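Local coordinates for GDSL-like Lipase/Acylhydrolase family protein (Neisseria meningitidis, PDB 4K7J) that probably removes O-acetyl groups from peptidoglycan as an SGNH-family esterase with a catalytic triad, at residues Trp88-Met99 / Val211-Ala219; Gly106-Arg114 / Leu122-Gly130. All coordinates share one frame; numbering follows the deposited sequence.

Contact 2 is nested along the chain inside the loop closed by contact 1. Their centres lie about 10 Å apart. Contact 1 joins the loop 88-99 to the outermost strand of the alpha/beta sheet and reaches the acetate site. Contact 2 forms the edge of a neighbouring antiparallel sheet. The two touch directly. Asn-93 O lies 2.8 Å from Ser-110 OG, a probable hydrogen bond. Tyr-90 CE1 packs against Ile-125 CD1 at 3.5 Å. A bound HEPES buffer molecule is about 7 Å from the side chain of Asn-217 and about 14 Å from that of Thr-112, so contact 2 stands further from this ligand.

Contact 1: residues Trp88-Met99 / Val211-Ala219; sequences WVYPANVKGQRM and VSAMGINGA. With ACT (acetate ion), chain C.
The amide nitrogen NE2 of Gln-97 makes two hydrogen bonds. One goes to Gly-215 O at 2.8 Å and is bent, with NE2 above the plane of that carbonyl. The other goes to the hydroxyl of Tyr-90, which lies in the plane of the Gln-97 amide. OE1 of Gln-97 accepts Asn-217 N at 3.0 Å in a nearly straight bond (171°). Both ends of the amide are used, so its rotation is fixed. The side chain is extended beyond CG (chi2 -168°), which carries the amide across to the end of strand 208-215.

Asn-217 comes from the opposite direction. Its ND2 donates to Gly-96 O at 2.9 Å, inside the type II turn from Val-94 to Gln-97. The planes of the Gln-97 and Asn-217 amides are 47° apart.

A water links the Tyr-90 hydroxyl to Gly-215 N. CE of Met-99 lies over one face of the Tyr-90 ring, offset toward its rim, and is 4.3 Å from CB of Ala-213. At the far end, Trp-88 N donates to Ser-212 OG at 2.8 Å. A second water joins Trp-88 O to Ala-213 N. The indole of Trp-88 turns away, and its NE1 bonds to Thr-238 O.

Just beyond Asn-217, the N-H of Gly-218 donates to acetate OXT, with N 2.8 Å from OXT. The same acetate is held by Ser-62 N, Asn-250 ND2 and His-351 NE2. Two backbone N-H groups, from Ser-62 and Gly-218, together with an asparagine amide are consistent with the oxyanion hole of an SGNH esterase.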
loop_
_atom_site.group_PDB
_atom_site.type_symbol
_atom_site.label_atom_id
_atom_site.label_comp_id
_atom_site.label_asym_id
_atom_site.label_seq_id
_atom_site.Cartn_x
_atom_site.Cartn_y
_atom_site.Cartn_z
ATOM N N TRP A 88 5.876 -6.380 -2.178
ATOM C CA TRP A 88 6.707 -5.448 -1.421
ATOM C C TRP A 88 6.315 -5.469 0.050
ATOM O O TRP A 88 5.181 -5.112 0.388
ATOM C CB TRP A 88 6.533 -4.018 -1.946
ATOM C CG TRP A 88 7.072 -3.772 -3.345
ATOM C CD1 TRP A 88 6.354 -3.714 -4.507
ATOM C CD2 TRP A 88 8.443 -3.534 -3.708
ATOM N NE1 TRP A 88 7.194 -3.453 -5.574
ATOM C CE2 TRP A 88 8.481 -3.346 -5.110
ATOM C CE3 TRP A 88 9.642 -3.476 -2.983
ATOM C CZ2 TRP A 88 9.673 -3.095 -5.805
ATOM C CZ3 TRP A 88 10.830 -3.224 -3.669
ATOM C CH2 TRP A 88 10.836 -3.040 -5.069
ATOM N N VAL A 89 7.246 -5.866 0.922
ATOM C CA VAL A 89 6.986 -5.920 2.364
ATOM C C VAL A 89 8.017 -5.143 3.210
ATOM O O VAL A 89 9.054 -4.728 2.708
ATOM C CB VAL A 89 6.921 -7.375 2.845
ATOM C CG1 VAL A 89 5.990 -8.179 1.937
ATOM C CG2 VAL A 89 8.311 -7.995 2.852
ATOM N N TYR A 90 7.719 -4.946 4.493
ATOM C CA TYR A 90 8.615 -4.213 5.387
ATOM C C TYR A 90 9.966 -4.904 5.446
ATOM O O TYR A 90 10.042 -6.119 5.339
ATOM C CB TYR A 90 8.066 -4.171 6.812
ATOM C CG TYR A 90 6.741 -3.458 7.010
ATOM C CD1 TYR A 90 6.233 -2.588 6.052
ATOM C CD2 TYR A 90 6.005 -3.647 8.179
ATOM C CE1 TYR A 90 5.022 -1.934 6.245
ATOM C CE2 TYR A 90 4.789 -2.995 8.386
ATOM C CZ TYR A 90 4.306 -2.145 7.418
ATOM O OH TYR A 90 3.106 -1.510 7.611
ATOM N N PRO A 91 11.037 -4.132 5.645
ATOM C CA PRO A 91 12.343 -4.765 5.848
ATOM C C PRO A 91 12.531 -5.266 7.287
ATOM O O PRO A 91 13.512 -5.952 7.553
ATOM C CB PRO A 91 13.317 -3.628 5.546
ATOM C CG PRO A 91 12.579 -2.398 5.956
ATOM C CD PRO A 91 11.127 -2.663 5.624
ATOM N N ALA A 92 11.602 -4.938 8.187
ATOM C CA ALA A 92 11.707 -5.300 9.605
ATOM C C ALA A 92 10.365 -5.066 10.279
ATOM O O ALA A 92 9.505 -4.415 9.698
ATOM C CB ALA A 92 12.789 -4.460 10.298
ATOM N N ASN A 93 10.182 -5.591 11.492
ATOM C CA ASN A 93 8.998 -5.256 12.281
ATOM C C ASN A 93 8.896 -3.747 12.401
ATOM O O ASN A 93 9.898 -3.073 12.611
ATOM C CB ASN A 93 9.041 -5.877 13.687
ATOM C CG ASN A 93 8.966 -7.387 13.658
ATOM O OD1 ASN A 93 8.195 -7.965 12.878
ATOM N ND2 ASN A 93 9.781 -8.044 14.493
ATOM N N VAL A 94 7.682 -3.238 12.244
ATOM C CA VAL A 94 7.383 -1.828 12.428
ATOM C C VAL A 94 6.345 -1.714 13.533
ATOM O O VAL A 94 5.239 -2.256 13.414
ATOM C CB VAL A 94 6.795 -1.202 11.148
ATOM C CG1 VAL A 94 6.321 0.244 11.418
ATOM C CG2 VAL A 94 7.787 -1.262 10.003
ATOM N N LYS A 95 6.705 -1.003 14.596
ATOM C CA LYS A 95 5.849 -0.856 15.771
ATOM C C LYS A 95 4.473 -0.320 15.408
ATOM O O LYS A 95 4.359 0.706 14.746
ATOM C CB LYS A 95 6.504 0.076 16.791
ATOM C CG LYS A 95 5.604 0.422 17.959
ATOM C CD LYS A 95 6.412 0.926 19.138
ATOM C CE LYS A 95 5.518 1.207 20.329
ATOM N NZ LYS A 95 4.564 2.301 19.997
ATOM N N GLY A 96 3.434 -1.032 15.827
ATOM C CA GLY A 96 2.072 -0.575 15.618
ATOM C C GLY A 96 1.517 -0.906 14.251
ATOM O O GLY A 96 0.381 -0.544 13.929
ATOM N N GLN A 97 2.315 -1.585 13.430
ATOM C CA GLN A 97 1.893 -1.896 12.067
ATOM C C GLN A 97 2.146 -3.377 11.799
ATOM O O GLN A 97 2.761 -4.060 12.612
ATOM C CB GLN A 97 2.597 -0.971 11.051
ATOM C CG GLN A 97 2.404 0.516 11.401
ATOM C CD GLN A 97 2.824 1.516 10.310
ATOM O OE1 GLN A 97 2.861 2.718 10.560
ATOM N NE2 GLN A 97 3.116 1.023 9.103
ATOM N N ARG A 98 1.672 -3.885 10.673
ATOM C CA ARG A 98 1.629 -5.329 10.504
ATOM C C ARG A 98 1.769 -5.797 9.047
ATOM O O ARG A 98 1.181 -5.216 8.130
ATOM C CB ARG A 98 0.329 -5.857 11.130
ATOM C CG ARG A 98 -0.044 -7.284 10.766
ATOM C CD ARG A 98 -1.350 -7.686 11.465
ATOM N NE ARG A 98 -1.748 -9.049 11.127
ATOM C CZ ARG A 98 -2.571 -9.372 10.133
ATOM N NH1 ARG A 98 -3.110 -8.426 9.361
ATOM N NH2 ARG A 98 -2.855 -10.649 9.905
ATOM N N MET A 99 2.576 -6.834 8.836
ATOM C CA MET A 99 2.579 -7.543 7.565
ATOM C C MET A 99 1.948 -8.904 7.811
ATOM O O MET A 99 2.432 -9.663 8.652
ATOM C CB MET A 99 4.003 -7.760 7.053
ATOM C CG MET A 99 4.731 -6.526 6.566
ATOM S SD MET A 99 4.303 -6.092 4.880
ATOM C CE MET A 99 3.032 -4.855 5.190
ATOM N N VAL A 211 -0.279 -8.014 -3.975
ATOM C CA VAL A 211 -0.861 -6.851 -3.317
ATOM C C VAL A 211 0.096 -6.372 -2.230
ATOM O O VAL A 211 0.365 -7.082 -1.263
ATOM C CB VAL A 211 -2.238 -7.162 -2.714
ATOM C CG1 VAL A 211 -2.751 -5.947 -1.947
ATOM C CG2 VAL A 211 -3.235 -7.571 -3.817
ATOM N N SER A 212 0.642 -5.180 -2.423
ATOM C CA SER A 212 1.625 -4.620 -1.504
ATOM C C SER A 212 0.973 -3.522 -0.675
ATOM O O SER A 212 0.227 -2.705 -1.211
ATOM C CB SER A 212 2.808 -4.039 -2.293
ATOM O OG SER A 212 3.538 -5.051 -2.978
ATOM N N ALA A 213 1.251 -3.500 0.629
ATOM C CA ALA A 213 0.650 -2.507 1.521
ATOM C C ALA A 213 1.691 -1.523 2.016
ATOM O O ALA A 213 2.626 -1.917 2.702
ATOM C CB ALA A 213 -0.017 -3.209 2.712
ATOM N N MET A 214 1.540 -0.251 1.657
ATOM C CA MET A 214 2.432 0.796 2.137
ATOM C C MET A 214 1.642 1.763 2.993
ATOM O O MET A 214 1.294 2.857 2.540
ATOM C CB MET A 214 3.063 1.583 0.979
ATOM C CG MET A 214 4.057 0.820 0.158
ATOM S SD MET A 214 5.044 1.904 -0.890
ATOM C CE MET A 214 6.265 0.702 -1.395
ATOM N N GLY A 215 1.358 1.353 4.223
ATOM C CA GLY A 215 0.614 2.175 5.155
ATOM C C GLY A 215 1.466 2.792 6.242
ATOM O O GLY A 215 2.495 2.242 6.635
ATOM N N ILE A 216 1.017 3.947 6.732
ATOM C CA ILE A 216 1.647 4.625 7.852
ATOM C C ILE A 216 0.554 5.101 8.798
ATOM O O ILE A 216 -0.288 5.901 8.399
ATOM C CB ILE A 216 2.414 5.879 7.394
ATOM C CG1 ILE A 216 3.615 5.522 6.510
ATOM C CG2 ILE A 216 2.878 6.668 8.618
ATOM C CD1 ILE A 216 4.836 5.056 7.316
ATOM N N ASN A 217 0.557 4.610 10.035
ATOM C CA ASN A 217 -0.449 5.009 11.022
ATOM C C ASN A 217 -0.569 6.526 11.116
ATOM O O ASN A 217 0.435 7.220 11.300
ATOM C CB ASN A 217 -0.116 4.434 12.399
ATOM C CG ASN A 217 -0.364 2.934 12.493
ATOM O OD1 ASN A 217 -1.019 2.349 11.643
ATOM N ND2 ASN A 217 0.137 2.318 13.549
ATOM N N GLY A 218 -1.787 7.045 10.961
ATOM C CA GLY A 218 -2.016 8.480 11.084
ATOM C C GLY A 218 -1.748 9.343 9.851
ATOM O O GLY A 218 -2.017 10.545 9.863
ATOM N N ALA A 219 -1.239 8.741 8.779
ATOM C CA ALA A 219 -0.755 9.521 7.635
ATOM C C ALA A 219 -1.850 10.163 6.780
ATOM O O ALA A 219 -2.990 9.694 6.734
ATOM C CB ALA A 219 0.153 8.674 6.754
HETATM C C ACT C . -5.490 6.199 11.170
HETATM O O ACT C . -5.315 6.139 12.423
HETATM O OXT ACT C . -4.471 6.334 10.444
HETATM C CH3 ACT C . -6.851 6.089 10.557
HETATM O O HOH W 1 2.753 -5.724 1.572
HETATM O O HOH W 2 1.875 -1.319 5.331
#

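Contact 2: residues Gly106-Arg114 / Leu122-Gly130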
loop_
_atom_site.group_PDB
_atom_site.type_symbol
_atom_site.label_atom_id
_atom_site.label_comp_id
_atom_site.label_asym_id
_atom_site.label_seq_id
_atom_site.Cartn_x
_atom_site.Cartn_y
_atom_site.Cartn_z
ATOM N N GLY A 106 15.212 -10.647 13.148
ATOM C CA GLY A 106 16.520 -10.069 12.921
ATOM C C GLY A 106 16.799 -8.910 13.844
ATOM O O GLY A 106 16.001 -8.610 14.730
ATOM N N ASN A 107 17.920 -8.239 13.628
ATOM C CA ASN A 107 18.329 -7.157 14.521
ATOM C C ASN A 107 18.265 -5.774 13.881
ATOM O O ASN A 107 18.724 -4.795 14.464
ATOM C CB ASN A 107 19.731 -7.420 15.074
ATOM C CG ASN A 107 20.779 -7.587 13.977
ATOM O OD1 ASN A 107 20.597 -7.137 12.847
ATOM N ND2 ASN A 107 21.900 -8.223 14.322
ATOM N N TRP A 108 17.702 -5.692 12.681
ATOM C CA TRP A 108 17.495 -4.392 12.034
ATOM C C TRP A 108 16.536 -3.509 12.851
ATOM O O TRP A 108 15.643 -4.018 13.539
ATOM C CB TRP A 108 16.967 -4.577 10.606
ATOM C CG TRP A 108 17.914 -5.305 9.681
ATOM C CD1 TRP A 108 19.142 -5.823 9.996
ATOM C CD2 TRP A 108 17.697 -5.602 8.298
ATOM N NE1 TRP A 108 19.700 -6.416 8.886
ATOM C CE2 TRP A 108 18.827 -6.300 7.835
ATOM C CE3 TRP A 108 16.653 -5.338 7.404
ATOM C CZ2 TRP A 108 18.948 -6.733 6.512
ATOM C CZ3 TRP A 108 16.767 -5.776 6.102
ATOM C CH2 TRP A 108 17.908 -6.464 5.665
ATOM N N GLN A 109 16.719 -2.192 12.784
ATOM C CA GLN A 109 15.822 -1.278 13.496
ATOM C C GLN A 109 15.035 -0.376 12.551
ATOM O O GLN A 109 15.627 0.431 11.843
ATOM C CB GLN A 109 16.599 -0.416 14.493
ATOM C CG GLN A 109 15.680 0.537 15.266
ATOM C CD GLN A 109 14.613 -0.206 16.075
ATOM O OE1 GLN A 109 14.907 -1.205 16.750
ATOM N NE2 GLN A 109 13.362 0.274 15.999
ATOM N N SER A 110 13.707 -0.496 12.555
ATOM C CA SER A 110 12.873 0.317 11.664
ATOM C C SER A 110 12.695 1.758 12.148
ATOM O O SER A 110 12.866 2.064 13.327
ATOM C CB SER A 110 11.497 -0.321 11.459
ATOM O OG SER A 110 10.793 -0.370 12.694
ATOM N N LEU A 111 12.355 2.628 11.205
ATOM C CA LEU A 111 12.083 4.034 11.462
ATOM C C LEU A 111 11.035 4.442 10.436
ATOM O O LEU A 111 11.149 4.073 9.261
ATOM C CB LEU A 111 13.356 4.862 11.270
ATOM C CG LEU A 111 13.153 6.372 11.324
ATOM C CD1 LEU A 111 12.858 6.772 12.752
ATOM C CD2 LEU A 111 14.353 7.134 10.758
ATOM N N THR A 112 9.993 5.160 10.857
ATOM C CA THR A 112 8.966 5.591 9.903
ATOM C C THR A 112 8.717 7.103 9.934
ATOM O O THR A 112 9.122 7.794 10.867
ATOM C CB THR A 112 7.608 4.883 10.115
ATOM O OG1 THR A 112 6.822 5.608 11.079
ATOM C CG2 THR A 112 7.787 3.433 10.528
ATOM N N SER A 113 8.002 7.601 8.932
ATOM C CA SER A 113 7.775 9.040 8.798
ATOM C C SER A 113 6.607 9.519 9.657
ATOM O O SER A 113 6.316 10.708 9.693
ATOM C CB SER A 113 7.558 9.436 7.325
ATOM O OG SER A 113 6.537 8.653 6.717
ATOM N N ARG A 114 5.947 8.595 10.349
ATOM C CA ARG A 114 4.859 8.957 11.236
ATOM C C ARG A 114 5.245 10.074 12.219
ATOM O O ARG A 114 4.564 11.089 12.299
ATOM C CB ARG A 114 4.343 7.723 11.986
ATOM C CG ARG A 114 3.301 8.038 13.053
ATOM C CD ARG A 114 2.736 6.754 13.661
ATOM N NE ARG A 114 1.650 7.033 14.596
ATOM C CZ ARG A 114 1.808 7.158 15.912
ATOM N NH1 ARG A 114 3.010 7.026 16.455
ATOM N NH2 ARG A 114 0.757 7.419 16.683
ATOM N N LEU A 122 10.051 5.851 -1.041
ATOM C CA LEU A 122 8.596 5.753 -1.143
ATOM C C LEU A 122 8.030 4.802 -0.093
ATOM O O LEU A 122 8.551 3.704 0.074
ATOM C CB LEU A 122 8.181 5.267 -2.537
ATOM C CG LEU A 122 6.659 5.220 -2.680
ATOM C CD1 LEU A 122 6.145 6.579 -3.064
ATOM C CD2 LEU A 122 6.227 4.149 -3.676
ATOM N N GLY A 123 7.001 5.243 0.642
ATOM C CA GLY A 123 6.355 4.405 1.648
ATOM C C GLY A 123 6.599 4.880 3.075
ATOM O O GLY A 123 5.861 4.524 4.011
ATOM N N GLY A 124 7.663 5.661 3.246
ATOM C CA GLY A 124 7.985 6.270 4.521
ATOM C C GLY A 124 8.559 5.339 5.580
ATOM O O GLY A 124 8.529 5.659 6.768
ATOM N N ILE A 125 9.101 4.198 5.161
ATOM C CA ILE A 125 9.690 3.249 6.101
ATOM C C ILE A 125 11.107 2.886 5.680
ATOM O O ILE A 125 11.365 2.602 4.508
ATOM C CB ILE A 125 8.835 1.964 6.203
ATOM C CG1 ILE A 125 7.425 2.314 6.679
ATOM C CG2 ILE A 125 9.492 0.917 7.125
ATOM C CD1 ILE A 125 6.505 1.144 6.782
ATOM N N LEU A 126 12.032 2.917 6.630
ATOM C CA LEU A 126 13.350 2.346 6.387
ATOM C C LEU A 126 13.793 1.567 7.615
ATOM O O LEU A 126 13.213 1.721 8.697
ATOM C CB LEU A 126 14.373 3.432 6.009
ATOM C CG LEU A 126 14.713 4.547 7.008
ATOM C CD1 LEU A 126 15.753 4.109 8.040
ATOM C CD2 LEU A 126 15.192 5.815 6.294
ATOM N N ALA A 127 14.808 0.723 7.458
ATOM C CA ALA A 127 15.390 0.047 8.621
ATOM C C ALA A 127 16.910 0.218 8.635
ATOM O O ALA A 127 17.554 0.059 7.604
ATOM C CB ALA A 127 15.012 -1.405 8.636
ATOM N N HIS A 128 17.477 0.567 9.788
ATOM C CA HIS A 128 18.932 0.641 9.923
ATOM C C HIS A 128 19.430 -0.772 10.228
ATOM O O HIS A 128 18.999 -1.370 11.213
ATOM C CB HIS A 128 19.332 1.561 11.090
ATOM C CG HIS A 128 18.796 2.954 10.987
ATOM N ND1 HIS A 128 19.092 3.791 9.929
ATOM C CD2 HIS A 128 18.012 3.674 11.830
ATOM C CE1 HIS A 128 18.502 4.959 10.119
ATOM N NE2 HIS A 128 17.845 4.916 11.264
ATOM N N THR A 129 20.323 -1.308 9.404
ATOM C CA THR A 129 20.759 -2.693 9.575
ATOM C C THR A 129 21.873 -2.806 10.623
ATOM O O THR A 129 21.964 -3.804 11.337
ATOM C CB THR A 129 21.294 -3.331 8.255
ATOM O OG1 THR A 129 22.533 -2.704 7.873
ATOM C CG2 THR A 129 20.280 -3.223 7.124
ATOM N N GLY A 130 22.725 -1.790 10.693
ATOM C CA GLY A 130 23.877 -1.819 11.573
ATOM C C GLY A 130 24.956 -2.691 10.947
ATOM O O GLY A 130 24.714 -3.364 9.947
HETATM O O HOH W 3 20.323 -2.067 13.492
#
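This is an antiparallel strand pairing at the border of a five-stranded sheet. Strand 109-112 is the outermost strand, and strand 125-128 lies between it and strand 195-203. Their directions are 150° apart. Gln-109 and His-128 form one hydrogen-bonded pair: Gln-109 N donates to His-128 O at 2.9 Å, and His-128 N returns a bond to Gln-109 O. Leu-111 and Leu-126 form the next, with Leu-111 N to Leu-126 O at 2.8 Å and Leu-126 N to Leu-111 O at 3.0 Å. The pairing runs on past the strands, where Ser-113 N donates to Gly-124 O.

On one face, CB of Leu-111 meets CD1 of Leu-126 at 4.1 Å. That CD1 also lies over one face of the His-128 ring, offset toward its rim. ND1 of the ring is hydrogen-bonded to OD1 of Asp-196, outside the pair. On the other face, Thr-112 and Ile-125 lie side by side, with CG2 of Thr-112 4.0 Å from CG1 of Ile-125. OG1 of Thr-112 accepts the N-H of Arg-114, which makes an ST turn at the strand end.

Beyond the first pair, Trp-108 and Thr-129 point the same way. CG2 of Thr-129 sits 3.6 Å from the centre of the five-membered ring of Trp-108, a CH-pi contact over the face. With CG2 anti to the carbonyl carbon of Thr-129, the methyl is placed over the indole and OG1 is left to turn to Trp-195 N and Thr-191 OG1.

The chemistry is divided: five backbone bonds set the register, while Leu-111 with Leu-126 and Thr-112 with Ile-125 add an apolar contact on each face. At Thr-129 the methyl serves the indole and the hydroxyl serves Trp-195 and Thr-191, so one side chain ties the strand pair to the residues beside it.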